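Local atomic coordinates of quinonprotein alcohol dehydrogenase-like protein (Bacteroides thetaiotaomicron VPI-5482, PDB entry 4R5O), a protein that is of unknown function but binds calcium and joins an immunoglobulin-like beta-sandwich domain to a seven-bladed beta-propeller of the YVTN repeat family. Residues I230-G234 against K235-N239. Residues are numbered along the deposited sequence; the frame is centred on the assembly and turned at random.
Sequences IIYNG and KVLSN
Y232 and K235 close a tight two-residue beta hairpin by pairing their main chains in both directions. Y232 N donates to K235 O at 2.8 Å, and K235 N returns a bond of 2.9 Å to Y232 O as the turn brings the chain back. Two residues further from the turn, I230 and L237 form a second hydrogen-bonded pair, with L237 N 2.9 Å from I230 O and a longer return bond from I230 N to L237 O. Between these pairs, I231 and V236 face each other as a non-hydrogen-bonded pair. The connection is a type I' turn, in which N233 and G234 both adopt positive phi. The hairpin joins strands 228-232 and 235-239 in one blade of the beta-propeller, and strand 246-252 continues the sheet beyond the second strand.

Apolar contacts divide between the two faces. On one, I231 CD1 meets V236 CG2 at 3.5 Å, and both side chains touch V253 of helix 253-258. On the other, L237 CD1 touches both I230 CG2, at 3.7 Å, and Y232 CD2, which lies 3.8 Å from L237 CD1; the tyrosine ring, with CG anti to the backbone N (chi1 -174°), carries its OH on to I303 O and N287 ND2. V288, from strand 288-294 of another sheet, touches I230, Y232 and L237.

The polar end of K235 leaves the hairpin. Its chain bends at chi2 (-63°), passes G234, and brings NZ to a hydrogen bond with D252 OD1; an alanine here would probably leave the carboxylate of D252, a residue of a calcium site, without its lysine partner.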
loop_
_atom_site.group_PDB
_atom_site.type_symbol
_atom_site.label_atom_id
_atom_site.label_comp_id
_atom_site.label_asym_id
_atom_site.label_seq_id
_atom_site.Cartn_x
_atom_site.Cartn_y
_atom_site.Cartn_z
ATOM N N ILE A 230 1.746 -16.742 -6.088
ATOM C CA ILE A 230 0.852 -17.170 -5.014
ATOM C C ILE A 230 1.437 -18.414 -4.379
ATOM O O ILE A 230 2.181 -19.147 -5.041
ATOM C CB ILE A 230 -0.605 -17.408 -5.524
ATOM C CG1 ILE A 230 -1.643 -17.342 -4.367
ATOM C CG2 ILE A 230 -0.729 -18.685 -6.386
ATOM C CD1 ILE A 230 -3.095 -17.329 -4.726
ATOM N N ILE A 231 1.122 -18.645 -3.090
ATOM C CA ILE A 231 1.501 -19.867 -2.399
ATOM C C ILE A 231 0.300 -20.793 -2.497
ATOM O O ILE A 231 -0.822 -20.377 -2.184
ATOM C CB ILE A 231 2.000 -19.669 -0.939
ATOM C CG1 ILE A 231 3.069 -18.573 -0.810
ATOM C CG2 ILE A 231 2.448 -20.990 -0.308
ATOM C CD1 ILE A 231 4.302 -18.690 -1.627
ATOM N N TYR A 232 0.527 -22.027 -2.950
ATOM C CA TYR A 232 -0.538 -23.002 -3.101
ATOM C C TYR A 232 0.020 -24.383 -2.955
ATOM O O TYR A 232 0.916 -24.765 -3.720
ATOM C CB TYR A 232 -1.216 -22.821 -4.470
ATOM C CG TYR A 232 -2.436 -23.676 -4.724
ATOM C CD1 TYR A 232 -3.496 -23.697 -3.819
ATOM C CD2 TYR A 232 -2.617 -24.313 -5.951
ATOM C CE1 TYR A 232 -4.654 -24.422 -4.071
ATOM C CE2 TYR A 232 -3.790 -25.012 -6.235
ATOM C CZ TYR A 232 -4.817 -25.048 -5.295
ATOM O OH TYR A 232 -6.021 -25.674 -5.557
ATOM N N ASN A 233 -0.503 -25.136 -1.955
ATOM C CA ASN A 233 -0.126 -26.518 -1.649
ATOM C C ASN A 233 1.392 -26.724 -1.655
ATOM O O ASN A 233 1.901 -27.585 -2.396
ATOM C CB ASN A 233 -0.767 -27.500 -2.631
ATOM C CG ASN A 233 -2.091 -28.010 -2.159
ATOM O OD1 ASN A 233 -3.117 -27.309 -2.200
ATOM N ND2 ASN A 233 -2.069 -29.238 -1.651
ATOM N N GLY A 234 2.081 -25.932 -0.831
ATOM C CA GLY A 234 3.522 -26.018 -0.653
ATOM C C GLY A 234 4.358 -25.552 -1.822
ATOM O O GLY A 234 5.585 -25.716 -1.793
ATOM N N LYS A 235 3.711 -24.923 -2.832
ATOM C CA LYS A 235 4.389 -24.429 -4.031
ATOM C C LYS A 235 4.198 -22.939 -4.238
ATOM O O LYS A 235 3.207 -22.367 -3.795
ATOM C CB LYS A 235 3.889 -25.156 -5.310
ATOM C CG LYS A 235 3.952 -26.695 -5.308
ATOM C CD LYS A 235 5.351 -27.256 -5.190
ATOM C CE LYS A 235 5.307 -28.767 -5.111
ATOM N NZ LYS A 235 6.673 -29.367 -5.084
ATOM N N VAL A 236 5.131 -22.328 -4.972
ATOM C CA VAL A 236 5.042 -20.952 -5.442
ATOM C C VAL A 236 4.666 -20.984 -6.921
ATOM O O VAL A 236 5.477 -21.411 -7.740
ATOM C CB VAL A 236 6.334 -20.129 -5.208
ATOM C CG1 VAL A 236 6.173 -18.700 -5.737
ATOM C CG2 VAL A 236 6.744 -20.128 -3.740
ATOM N N LEU A 237 3.447 -20.566 -7.266
ATOM C CA LEU A 237 3.008 -20.460 -8.669
ATOM C C LEU A 237 3.452 -19.127 -9.207
ATOM O O LEU A 237 3.271 -18.146 -8.507
ATOM C CB LEU A 237 1.484 -20.627 -8.778
ATOM C CG LEU A 237 0.965 -22.000 -8.425
ATOM C CD1 LEU A 237 -0.529 -21.982 -8.155
ATOM C CD2 LEU A 237 1.296 -22.980 -9.525
ATOM N N SER A 238 4.068 -19.062 -10.398
ATOM C CA SER A 238 4.513 -17.764 -10.903
ATOM C C SER A 238 4.063 -17.476 -12.366
ATOM O O SER A 238 3.931 -18.377 -13.203
ATOM C CB SER A 238 6.031 -17.653 -10.836
ATOM O OG SER A 238 6.654 -18.534 -11.753
ATOM N N ASN A 239 3.813 -16.181 -12.612
ATOM C CA ASN A 239 3.586 -15.501 -13.876
ATOM C C ASN A 239 4.827 -14.682 -14.133
ATOM O O ASN A 239 5.078 -13.741 -13.378
ATOM C CB ASN A 239 2.306 -14.663 -13.839
ATOM C CG ASN A 239 2.200 -13.647 -14.947
ATOM O OD1 ASN A 239 1.994 -12.475 -14.685
ATOM N ND2 ASN A 239 2.465 -14.037 -16.187
#